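Accelerated cell death 11 (Arabidopsis thaliana, PDB 4NT1) carries ceramide-1-phosphate and phytoceramide-1-phosphate selectively between membranes. Local coordinates at residues 22-25 against 31-34; 53-58 against 157-162; 81-86 against 201-206; 134-139 against 146-151. All blocks are in the same frame, centred on the assembly; numbering follows the deposited sequence.

Overall arrangement
The four contacts form two pairs. Contacts 1 and 3 have centres 17 Å apart and meet through Val-34 CG1 and Met-82 SD, 4.1 Å from each other. Contacts 2 and 4, centres 12 Å apart, meet where Phe-57 CE2 lies 3.6 Å from Tyr-136 CE1, and contact 4 is nested in the loop that contact 2 closes. Contacts 1 and 2 lie on opposite sides of the chain's centre, about 31 Å between centres. Contact 4 is next to the lipid-phosphate site, its Tyr-136 side chain about 3 Å from that of His-144; in contact 3 the side chain of Met-83 is about 10 Å from that of Arg-100, while contact 1 lies away from that site.

Contact 1: residues 22-25 against 31-34; sequences AIIV and EVPV
Where helix 10-25 ends, the chain turns back past its last residues as an irregular segment, 31-34, and the closest backbone approach leaves Ile-24 CA 6.7 Å from Val-32 CA with no hydrogen bond between the segments. Ile-24 carries most of the contact from the helix side, each of its branches finding a different partner. The CG2 methyl, turned anti to the backbone N, comes up against the main chain and lies 3.3 Å from Glu-31 O, a close approach of a methyl to a carbonyl oxygen. The other branch runs out extended (chi2 166°) until CD1 reaches Pro-33 CD at 4.2 Å, so methyl meets ring methylene.

Val-32 answers with a single methyl. Its CG2 reaches Ile-24 CG2 at 4.2 Å; it also lies 4.0 Å from Val-25 CG1, but this holds for one of two modelled conformers of Val-25 and is less certain. Branched aliphatic residues suit this place because each offers methyls in more than one direction: Val-25 also packs on Leu-190 and Tyr-193 of helix 173-199, and Val-32 on Phe-37, Leu-79 and Tyr-193. The acidic chain of Glu-31, by contrast, leaves the backbone away from the helix and remains exposed.

Pro-33 is the N-cap of helix 34-51, and its side chain lies about 6 Å from the bound sodium ion. Val-32 and Val-34 form backbone hydrogen bonds with Leu-79 and Ser-77. Apolar packing, with one methyl against a carbonyl oxygen, joins the two segments, and such packing is not directional.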
loop_
_atom_site.group_PDB
_atom_site.type_symbol
_atom_site.label_atom_id
_atom_site.label_comp_id
_atom_site.label_asym_id
_atom_site.label_seq_id
_atom_site.Cartn_x
_atom_site.Cartn_y
_atom_site.Cartn_z
ATOM N N ALA A 22 -9.657 7.913 -5.085
ATOM C CA ALA A 22 -9.325 9.334 -4.874
ATOM C C ALA A 22 -10.539 10.225 -5.160
ATOM O O ALA A 22 -10.832 11.171 -4.423
ATOM C CB ALA A 22 -8.149 9.743 -5.741
ATOM N N ILE A 23 -11.249 9.911 -6.233
ATOM C CA ILE A 23 -12.489 10.625 -6.559
ATOM C C ILE A 23 -13.502 10.556 -5.419
ATOM O O ILE A 23 -14.127 11.562 -5.078
ATOM C CB ILE A 23 -13.128 10.092 -7.851
ATOM C CG1 ILE A 23 -12.243 10.427 -9.050
ATOM C CG2 ILE A 23 -14.543 10.646 -8.017
ATOM C CD1 ILE A 23 -12.651 9.703 -10.338
ATOM N N ILE A 24 -13.666 9.370 -4.834
ATOM C CA ILE A 24 -14.566 9.192 -3.700
ATOM C C ILE A 24 -14.127 10.010 -2.479
ATOM O O ILE A 24 -14.940 10.700 -1.862
ATOM C CB ILE A 24 -14.686 7.700 -3.306
ATOM C CG1 ILE A 24 -15.418 6.915 -4.405
ATOM C CG2 ILE A 24 -15.403 7.560 -1.949
ATOM C CD1 ILE A 24 -15.280 5.382 -4.256
ATOM N N VAL A 25 -12.847 9.947 -2.126
ATOM C CA VAL A 25 -12.405 10.672 -0.938
ATOM C C VAL A 25 -12.468 12.176 -1.145
ATOM O O VAL A 25 -12.550 12.927 -0.179
ATOM C CB VAL A 25 -10.986 10.282 -0.461
ATOM C CG1 VAL A 25 -10.934 8.803 -0.071
ATOM C CG2 VAL A 25 -9.949 10.634 -1.504
ATOM N N GLU A 31 -17.768 8.269 1.156
ATOM C CA GLU A 31 -17.990 6.961 1.761
ATOM C C GLU A 31 -17.185 5.940 0.982
ATOM O O GLU A 31 -17.461 5.685 -0.191
ATOM C CB GLU A 31 -19.468 6.593 1.716
ATOM C CG GLU A 31 -20.349 7.450 2.606
ATOM C CD GLU A 31 -21.770 6.924 2.672
ATOM O OE1 GLU A 31 -22.548 7.187 1.731
ATOM O OE2 GLU A 31 -22.100 6.233 3.658
ATOM N N VAL A 32 -16.161 5.387 1.624
ATOM C CA VAL A 32 -15.311 4.413 0.970
ATOM C C VAL A 32 -15.831 3.007 1.244
ATOM O O VAL A 32 -15.796 2.537 2.391
ATOM C CB VAL A 32 -13.870 4.513 1.458
ATOM C CG1 VAL A 32 -12.997 3.494 0.725
ATOM C CG2 VAL A 32 -13.336 5.939 1.292
ATOM N N PRO A 33 -16.334 2.334 0.199
ATOM C CA PRO A 33 -16.862 0.983 0.388
ATOM C C PRO A 33 -15.728 0.024 0.677
ATOM O O PRO A 33 -14.656 0.142 0.075
ATOM C CB PRO A 33 -17.489 0.654 -0.972
ATOM C CG PRO A 33 -17.695 1.976 -1.642
ATOM C CD PRO A 33 -16.570 2.838 -1.167
ATOM N N VAL A 34 -15.948 -0.902 1.602
ATOM C CA VAL A 34 -14.859 -1.768 2.018
ATOM C C VAL A 34 -14.513 -2.777 0.931
ATOM O O VAL A 34 -13.342 -3.084 0.717
ATOM C CB VAL A 34 -15.145 -2.457 3.379
ATOM C CG1 VAL A 34 -13.938 -3.274 3.825
ATOM C CG2 VAL A 34 -15.480 -1.410 4.430
#

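Contact 2: residues 53-58 against 157-162; sequences IAFKFA and YALPTR
Phe-55 sets the edge of its ring against Leu-159: CE1 is 4.1 Å from Leu-159 CD2, a methyl lying near the plane of the ring and not over a face. The two side chains slant across one another. With CG anti to its own carbonyl carbon (chi1 -66°), Phe-55 sends the ring toward segment 157-162, and it also packs on Met-156 and, like Leu-159, on Ala-132 of helix 129-139. A flat aromatic and a forked aliphatic chain suit this partly buried seam, with Phe-55 on the inner side.

Nearer the surface Ile-53 meets a much smaller partner. Its CG2 touches Ala-158 CB at 3.9 Å, the short alanine side chain letting the backbones approach. Beside this pair a water bridges the main chains, accepting from Ile-53 N at 3.2 Å and donating to Ala-158 O at 3.2 Å, thereby serving two backbone groups that do not bond directly.

Farther along, Thr-161 is the N-cap of helix 162-168, its OG1 bonded to His-164 N. The arrangement is packing within the helical GLTP fold, joining segment 53-58, which leads into the helix carrying the lipid-binding Asp-61, to the connection between helices 146-155 and 162-168.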
loop_
_atom_site.group_PDB
_atom_site.type_symbol
_atom_site.label_atom_id
_atom_site.label_comp_id
_atom_site.label_asym_id
_atom_site.label_seq_id
_atom_site.Cartn_x
_atom_site.Cartn_y
_atom_site.Cartn_z
ATOM N N ILE A 53 12.964 -11.294 -2.615
ATOM C CA ILE A 53 13.071 -11.767 -1.238
ATOM C C ILE A 53 13.206 -10.670 -0.178
ATOM O O ILE A 53 12.830 -10.868 0.971
ATOM C CB ILE A 53 14.213 -12.811 -1.102
ATOM C CG1 ILE A 53 14.342 -13.283 0.346
ATOM C CG2 ILE A 53 15.535 -12.241 -1.612
ATOM C CD1 ILE A 53 13.132 -14.052 0.842
ATOM N N ALA A 54 13.718 -9.503 -0.558
ATOM C CA ALA A 54 13.839 -8.410 0.404
ATOM C C ALA A 54 12.476 -8.123 1.028
ATOM O O ALA A 54 12.375 -7.733 2.191
ATOM C CB ALA A 54 14.402 -7.158 -0.251
ATOM N N PHE A 55 11.431 -8.327 0.237
ATOM C CA PHE A 55 10.079 -7.954 0.639
ATOM C C PHE A 55 9.181 -9.137 0.982
ATOM O O PHE A 55 7.957 -9.028 0.938
ATOM C CB PHE A 55 9.446 -7.039 -0.422
ATOM C CG PHE A 55 10.139 -5.714 -0.527
ATOM C CD1 PHE A 55 11.244 -5.563 -1.347
ATOM C CD2 PHE A 55 9.724 -4.643 0.245
ATOM C CE1 PHE A 55 11.913 -4.354 -1.421
ATOM C CE2 PHE A 55 10.377 -3.426 0.178
ATOM C CZ PHE A 55 11.484 -3.280 -0.661
ATOM N N LYS A 56 9.793 -10.253 1.369
ATOM C CA LYS A 56 9.036 -11.406 1.852
ATOM C C LYS A 56 8.122 -11.052 3.028
ATOM O O LYS A 56 7.053 -11.648 3.184
ATOM C CB LYS A 56 9.989 -12.538 2.229
ATOM C CG LYS A 56 9.318 -13.800 2.742
ATOM C CD LYS A 56 10.360 -14.906 2.905
ATOM C CE LYS A 56 9.905 -15.970 3.901
ATOM N NZ LYS A 56 10.927 -17.045 4.073
ATOM N N PHE A 57 8.535 -10.082 3.844
ATOM C CA PHE A 57 7.752 -9.665 5.009
ATOM C C PHE A 57 6.351 -9.219 4.603
ATOM O O PHE A 57 5.395 -9.334 5.372
ATOM C CB PHE A 57 8.450 -8.527 5.783
ATOM C CG PHE A 57 8.428 -7.188 5.073
ATOM C CD1 PHE A 57 7.337 -6.336 5.199
ATOM C CD2 PHE A 57 9.501 -6.778 4.296
ATOM C CE1 PHE A 57 7.312 -5.112 4.541
ATOM C CE2 PHE A 57 9.485 -5.555 3.638
ATOM C CZ PHE A 57 8.386 -4.720 3.767
ATOM N N ALA A 58 6.243 -8.689 3.393
ATOM C CA ALA A 58 4.989 -8.116 2.932
ATOM C C ALA A 58 3.928 -9.187 2.713
ATOM O O ALA A 58 2.735 -8.887 2.660
ATOM C CB ALA A 58 5.231 -7.340 1.654
ATOM N N TYR A 157 20.033 -7.148 -2.887
ATOM C CA TYR A 157 20.862 -7.521 -4.032
ATOM C C TYR A 157 20.033 -8.278 -5.055
ATOM O O TYR A 157 20.376 -8.327 -6.237
ATOM C CB TYR A 157 22.036 -8.394 -3.584
ATOM N N ALA A 158 18.937 -8.866 -4.585
ATOM C CA ALA A 158 18.094 -9.710 -5.419
ATOM C C ALA A 158 16.899 -8.956 -5.997
ATOM O O ALA A 158 15.976 -9.566 -6.515
ATOM C CB ALA A 158 17.626 -10.925 -4.636
ATOM N N LEU A 159 16.912 -7.631 -5.899
ATOM C CA LEU A 159 15.903 -6.842 -6.592
ATOM C C LEU A 159 16.043 -7.092 -8.083
ATOM O O LEU A 159 17.152 -7.276 -8.580
ATOM C CB LEU A 159 16.096 -5.351 -6.324
ATOM C CG LEU A 159 15.778 -4.810 -4.935
ATOM C CD1 LEU A 159 16.444 -3.458 -4.727
ATOM C CD2 LEU A 159 14.269 -4.704 -4.729
ATOM N N PRO A 160 14.922 -7.092 -8.810
ATOM C CA PRO A 160 15.043 -7.113 -10.270
ATOM C C PRO A 160 15.674 -5.803 -10.740
ATOM O O PRO A 160 15.595 -4.808 -10.026
ATOM C CB PRO A 160 13.584 -7.174 -10.734
ATOM C CG PRO A 160 12.815 -6.511 -9.629
ATOM C CD PRO A 160 13.525 -6.937 -8.364
ATOM N N THR A 161 16.292 -5.801 -11.916
ATOM C CA THR A 161 16.683 -4.544 -12.544
ATOM C C THR A 161 15.431 -3.712 -12.811
ATOM O O THR A 161 14.326 -4.246 -12.898
ATOM C CB THR A 161 17.413 -4.778 -13.876
ATOM O OG1 THR A 161 16.475 -5.200 -14.875
ATOM C CG2 THR A 161 18.502 -5.840 -13.710
ATOM N N ARG A 162 15.607 -2.404 -12.929
ATOM C CA ARG A 162 14.492 -1.515 -13.208
ATOM C C ARG A 162 13.821 -1.926 -14.516
ATOM O O ARG A 162 12.591 -1.988 -14.610
ATOM C CB ARG A 162 14.992 -0.073 -13.253
ATOM C CG ARG A 162 13.951 0.963 -13.603
ATOM C CD ARG A 162 14.609 2.335 -13.595
ATOM N NE ARG A 162 13.729 3.385 -14.094
ATOM C CZ ARG A 162 13.441 4.498 -13.426
ATOM N NH1 ARG A 162 13.972 4.720 -12.217
ATOM N NH2 ARG A 162 12.624 5.390 -13.973
HETATM O O HOH W 1 14.526 -12.165 -5.213
#

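Contact 3: residues 81-86 against 201-206; sequences VMMDKD and KQLGID
Asp-84 OD1 receives a hydrogen bond from a water 2.6 Å away, and the same water accepts one from Lys-201 NZ at 3.1 Å. The carboxylate and the ammonium are thus linked through solvent: OD1 and NZ stand 4.6 Å apart, beyond a salt bridge, although the opposite charges would still attract weakly. The methylene next to the charge, Lys-201 CE, lies 4.2 Å from Asp-84 OD1. A bend in the lysine chain at chi2 (-56°) and another at chi4, on either side of an extended chi3, bring NZ round to the water. Such long and short charged side chains suit the exposed side of the contact, where a water can complete the link.

Deeper in, the packing is apolar. Met-83 points at the C-terminal segment, and its terminal methyl CE meets Leu-203 CD1 at 3.7 Å. The bend about the bond from CG to sulfur (chi3 73°) turns that methyl out of line with the rest of the chain and onto this branch of the leucine. A flexible thioether suits a buried position with several neighbours: Met-83 also packs on Leu-102 and Thr-99 of helix 98-121 and on Leu-197 and Phe-198 of helix 173-199. Leu-203 O, meanwhile, accepts a hydrogen bond from Arg-93 NH2.

The backbone leading to Leu-203 turns at the end of helix 173-199 in a Schellman motif: Gln-202, with positive phi (57°), is the C-prime residue, Leu-203 N bonds back to Phe-198 O, and Gln-202 N to Leu-199 O. This helix-terminating turn sets Leu-203 against helix 79-88, packing the C-terminal tail onto the helical GLTP fold.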
loop_
_atom_site.group_PDB
_atom_site.type_symbol
_atom_site.label_atom_id
_atom_site.label_comp_id
_atom_site.label_asym_id
_atom_site.label_seq_id
_atom_site.Cartn_x
_atom_site.Cartn_y
_atom_site.Cartn_z
ATOM N N VAL A 81 -17.854 3.048 9.025
ATOM C CA VAL A 81 -18.697 2.134 9.785
ATOM C C VAL A 81 -17.864 1.020 10.404
ATOM O O VAL A 81 -18.041 0.682 11.576
ATOM C CB VAL A 81 -19.844 1.570 8.910
ATOM C CG1 VAL A 81 -20.506 0.362 9.562
ATOM C CG2 VAL A 81 -20.866 2.669 8.633
ATOM N N MET A 82 -16.935 0.482 9.617
ATOM C CA MET A 82 -16.044 -0.581 10.063
ATOM C C MET A 82 -15.269 -0.150 11.309
ATOM O O MET A 82 -15.226 -0.869 12.311
ATOM C CB MET A 82 -15.070 -0.926 8.935
ATOM C CG MET A 82 -14.253 -2.180 9.135
ATOM S SD MET A 82 -13.068 -2.403 7.785
ATOM C CE MET A 82 -11.811 -1.212 8.262
ATOM N N MET A 83 -14.668 1.033 11.251
ATOM C CA MET A 83 -13.883 1.530 12.377
ATOM C C MET A 83 -14.746 1.890 13.571
ATOM O O MET A 83 -14.358 1.635 14.714
ATOM C CB MET A 83 -13.010 2.717 11.963
ATOM C CG MET A 83 -11.872 2.290 11.074
ATOM S SD MET A 83 -10.890 3.677 10.516
ATOM C CE MET A 83 -10.002 4.092 12.022
ATOM N N ASP A 84 -15.905 2.490 13.322
ATOM C CA ASP A 84 -16.799 2.850 14.421
ATOM C C ASP A 84 -17.191 1.601 15.229
ATOM O O ASP A 84 -17.275 1.653 16.456
ATOM C CB ASP A 84 -18.055 3.566 13.907
ATOM C CG ASP A 84 -17.803 5.034 13.539
ATOM O OD1 ASP A 84 -16.764 5.598 13.935
ATOM O OD2 ASP A 84 -18.672 5.622 12.868
ATOM N N LYS A 85 -17.435 0.480 14.552
ATOM C CA LYS A 85 -17.810 -0.741 15.278
ATOM C C LYS A 85 -16.669 -1.268 16.156
ATOM O O LYS A 85 -16.911 -1.818 17.239
ATOM C CB LYS A 85 -18.328 -1.824 14.323
ATOM C CG LYS A 85 -19.624 -1.423 13.601
ATOM C CD LYS A 85 -19.957 -2.396 12.479
ATOM C CE LYS A 85 -20.592 -3.661 13.006
ATOM N NZ LYS A 85 -21.949 -3.397 13.578
ATOM N N ASP A 86 -15.429 -1.099 15.696
ATOM C CA ASP A 86 -14.282 -1.482 16.522
ATOM C C ASP A 86 -14.139 -0.553 17.727
ATOM O O ASP A 86 -13.761 -0.987 18.812
ATOM C CB ASP A 86 -12.980 -1.471 15.716
ATOM C CG ASP A 86 -12.787 -2.738 14.902
ATOM O OD1 ASP A 86 -13.412 -3.772 15.234
ATOM O OD2 ASP A 86 -11.984 -2.709 13.946
ATOM N N LYS A 201 -10.059 10.178 15.651
ATOM C CA LYS A 201 -10.642 9.408 16.749
ATOM C C LYS A 201 -9.609 9.118 17.837
ATOM O O LYS A 201 -9.829 8.266 18.701
ATOM C CB LYS A 201 -11.259 8.106 16.232
ATOM C CG LYS A 201 -12.499 8.319 15.367
ATOM C CD LYS A 201 -13.556 9.125 16.122
ATOM C CE LYS A 201 -14.906 9.103 15.413
ATOM N NZ LYS A 201 -14.870 9.776 14.083
ATOM N N GLN A 202 -8.486 9.827 17.783
ATOM C CA GLN A 202 -7.417 9.678 18.775
ATOM C C GLN A 202 -6.894 8.248 18.900
ATOM O O GLN A 202 -6.520 7.820 19.992
ATOM C CB GLN A 202 -7.891 10.152 20.158
ATOM C CG GLN A 202 -8.133 11.651 20.263
ATOM C CD GLN A 202 -9.481 12.061 19.702
ATOM O OE1 GLN A 202 -10.487 11.374 19.903
ATOM N NE2 GLN A 202 -9.509 13.184 18.992
ATOM N N LEU A 203 -6.851 7.510 17.792
ATOM C CA LEU A 203 -6.458 6.109 17.854
ATOM C C LEU A 203 -4.959 5.875 17.681
ATOM O O LEU A 203 -4.467 4.791 17.977
ATOM C CB LEU A 203 -7.208 5.297 16.795
ATOM C CG LEU A 203 -8.732 5.386 16.768
ATOM C CD1 LEU A 203 -9.297 4.463 15.677
ATOM C CD2 LEU A 203 -9.308 5.039 18.132
ATOM N N GLY A 204 -4.249 6.874 17.161
ATOM C CA GLY A 204 -2.843 6.733 16.837
ATOM C C GLY A 204 -2.662 5.948 15.552
ATOM O O GLY A 204 -3.590 5.261 15.119
ATOM N N ILE A 205 -1.477 6.037 14.943
ATOM C CA ILE A 205 -1.191 5.265 13.736
ATOM C C ILE A 205 0.153 4.549 13.799
ATOM O O ILE A 205 0.603 3.975 12.811
ATOM C CB ILE A 205 -1.228 6.152 12.465
ATOM C CG1 ILE A 205 -0.130 7.221 12.524
ATOM C CG2 ILE A 205 -2.603 6.770 12.287
ATOM C CD1 ILE A 205 -0.057 8.095 11.273
ATOM N N ASP A 206 0.790 4.564 14.963
ATOM C CA ASP A 206 2.146 4.031 15.056
ATOM C C ASP A 206 2.221 2.674 15.768
ATOM O O ASP A 206 3.307 2.191 16.098
ATOM C CB ASP A 206 3.081 5.080 15.687
ATOM C CG ASP A 206 3.237 6.333 14.814
ATOM O OD1 ASP A 206 3.456 6.193 13.588
ATOM O OD2 ASP A 206 3.127 7.454 15.353
HETATM O O HOH W 2 -15.378 7.179 12.389
#

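Contact 4: residues 134-139 against 146-151; sequences KSYAQV and WAIRKA
Tyr-136 gives the largest share of the buried surface, reaching out from helix 129-139 so that its hydroxyl arrives at the backbone of helix 146-155. Tyr-136 OH is 3.6 Å from Arg-149 CA and 3.8 Å from Arg-149 CG; Ile-148 CG2, at 4.2 Å, touches the same oxygen. With CG anti to the backbone N (chi1 171°), the ring is directed at helix 146-155, a reach that suits a rigid aromatic with a polar end. That end bonds to His-144 ND1, the hydroxyl holding a residue of the lipid-phosphate site.

The side chains of Arg-149 and Tyr-136 cross at about a right angle, although ring and guanidinium planes are 33° apart, and the arginine touches with the aliphatic start of its chain. A bend at chi3 (-64°) carries the guanidinium back over the backbone of Trp-146, with Trp-146 CA 3.5 Å above the centre of the guanidinium plane and NH2 at the indole edge, in its plane. Arg-149 NH1 is hydrogen-bonded to His-144 O, so both partners hold this histidine.

The contact spans the loop carrying His-144, between helices 129-139 and 146-155; Phe-57 packs against the Tyr-136 ring, and helix 98-121 lies along Ser-135 and Gln-138.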
loop_
_atom_site.group_PDB
_atom_site.type_symbol
_atom_site.label_atom_id
_atom_site.label_comp_id
_atom_site.label_asym_id
_atom_site.label_seq_id
_atom_site.Cartn_x
_atom_site.Cartn_y
_atom_site.Cartn_z
ATOM N N LYS A 134 14.845 3.246 0.152
ATOM C CA LYS A 134 14.288 4.465 0.738
ATOM C C LYS A 134 12.822 4.300 1.138
ATOM O O LYS A 134 12.391 4.805 2.175
ATOM C CB LYS A 134 14.436 5.648 -0.215
ATOM C CG LYS A 134 15.863 6.173 -0.323
ATOM C CD LYS A 134 15.960 7.274 -1.370
ATOM C CE LYS A 134 17.369 7.849 -1.446
ATOM N NZ LYS A 134 17.466 8.972 -2.427
ATOM N N SER A 135 12.052 3.600 0.314
ATOM C CA SER A 135 10.641 3.412 0.630
ATOM C C SER A 135 10.498 2.459 1.821
ATOM O O SER A 135 9.657 2.670 2.689
ATOM C CB SER A 135 9.857 2.917 -0.594
ATOM O OG SER A 135 10.335 1.660 -1.041
ATOM N N TYR A 136 11.335 1.427 1.879
ATOM C CA TYR A 136 11.283 0.505 3.010
ATOM C C TYR A 136 11.669 1.203 4.310
ATOM O O TYR A 136 10.980 1.077 5.327
ATOM C CB TYR A 136 12.193 -0.713 2.803
ATOM C CG TYR A 136 12.291 -1.523 4.061
ATOM C CD1 TYR A 136 11.293 -2.433 4.396
ATOM C CD2 TYR A 136 13.339 -1.337 4.956
ATOM C CE1 TYR A 136 11.351 -3.159 5.566
ATOM C CE2 TYR A 136 13.403 -2.067 6.140
ATOM C CZ TYR A 136 12.405 -2.967 6.437
ATOM O OH TYR A 136 12.457 -3.698 7.599
ATOM N N ALA A 137 12.768 1.949 4.268
ATOM C CA ALA A 137 13.293 2.599 5.474
ATOM C C ALA A 137 12.343 3.672 6.009
ATOM O O ALA A 137 12.232 3.865 7.211
ATOM C CB ALA A 137 14.672 3.194 5.196
ATOM N N GLN A 138 11.659 4.379 5.115
ATOM C CA GLN A 138 10.715 5.396 5.559
ATOM C C GLN A 138 9.438 4.793 6.135
ATOM O O GLN A 138 8.938 5.243 7.166
ATOM C CB GLN A 138 10.351 6.358 4.426
ATOM C CG GLN A 138 9.345 7.431 4.841
ATOM C CD GLN A 138 8.894 8.292 3.676
ATOM O OE1 GLN A 138 9.688 8.623 2.799
ATOM N NE2 GLN A 138 7.612 8.648 3.656
ATOM N N VAL A 139 8.902 3.780 5.461
ATOM C CA VAL A 139 7.569 3.289 5.804
ATOM C C VAL A 139 7.556 2.103 6.767
ATOM O O VAL A 139 6.794 2.097 7.734
ATOM C CB VAL A 139 6.750 2.967 4.520
ATOM C CG1 VAL A 139 5.372 2.401 4.878
ATOM C CG2 VAL A 139 6.611 4.221 3.667
ATOM N N TRP A 146 14.877 -5.244 14.675
ATOM C CA TRP A 146 16.186 -5.236 14.030
ATOM C C TRP A 146 16.462 -6.446 13.144
ATOM O O TRP A 146 16.984 -6.299 12.045
ATOM C CB TRP A 146 17.325 -5.075 15.045
ATOM C CG TRP A 146 18.644 -5.235 14.362
ATOM C CD1 TRP A 146 19.277 -4.311 13.582
ATOM C CD2 TRP A 146 19.470 -6.402 14.354
ATOM N NE1 TRP A 146 20.454 -4.826 13.099
ATOM C CE2 TRP A 146 20.599 -6.109 13.561
ATOM C CE3 TRP A 146 19.375 -7.664 14.952
ATOM C CZ2 TRP A 146 21.622 -7.031 13.348
ATOM C CZ3 TRP A 146 20.390 -8.579 14.736
ATOM C CH2 TRP A 146 21.498 -8.258 13.939
ATOM N N ALA A 147 16.116 -7.641 13.611
ATOM C CA ALA A 147 16.388 -8.850 12.834
ATOM C C ALA A 147 15.652 -8.856 11.491
ATOM O O ALA A 147 16.163 -9.375 10.499
ATOM C CB ALA A 147 16.053 -10.099 13.642
ATOM N N ILE A 148 14.450 -8.287 11.459
ATOM C CA ILE A 148 13.728 -8.155 10.195
ATOM C C ILE A 148 14.424 -7.143 9.278
ATOM O O ILE A 148 14.619 -7.407 8.094
ATOM C CB ILE A 148 12.266 -7.728 10.399
ATOM C CG1 ILE A 148 11.526 -8.760 11.266
ATOM C CG2 ILE A 148 11.588 -7.542 9.042
ATOM C CD1 ILE A 148 11.653 -10.173 10.761
ATOM N N ARG A 149 14.798 -5.996 9.834
ATOM C CA ARG A 149 15.503 -4.959 9.071
ATOM C C ARG A 149 16.777 -5.518 8.431
ATOM O O ARG A 149 17.072 -5.247 7.261
ATOM C CB ARG A 149 15.839 -3.756 9.964
ATOM C CG ARG A 149 14.621 -3.141 10.651
ATOM C CD ARG A 149 14.853 -1.710 11.123
ATOM N NE ARG A 149 15.889 -1.585 12.152
ATOM C CZ ARG A 149 15.682 -1.718 13.461
ATOM N NH1 ARG A 149 14.471 -2.008 13.924
ATOM N NH2 ARG A 149 16.693 -1.570 14.314
ATOM N N LYS A 150 17.533 -6.302 9.195
ATOM C CA LYS A 150 18.745 -6.919 8.659
ATOM C C LYS A 150 18.420 -7.829 7.478
ATOM O O LYS A 150 19.076 -7.773 6.441
ATOM C CB LYS A 150 19.500 -7.704 9.743
ATOM C CG LYS A 150 20.772 -8.365 9.225
ATOM C CD LYS A 150 21.609 -8.986 10.350
ATOM C CE LYS A 150 21.041 -10.331 10.800
ATOM N NZ LYS A 150 21.933 -11.033 11.779
ATOM N N ALA A 151 17.401 -8.668 7.637
ATOM C CA ALA A 151 17.008 -9.584 6.570
ATOM C C ALA A 151 16.647 -8.834 5.287
ATOM O O ALA A 151 17.009 -9.257 4.186
ATOM C CB ALA A 151 15.845 -10.451 7.025
#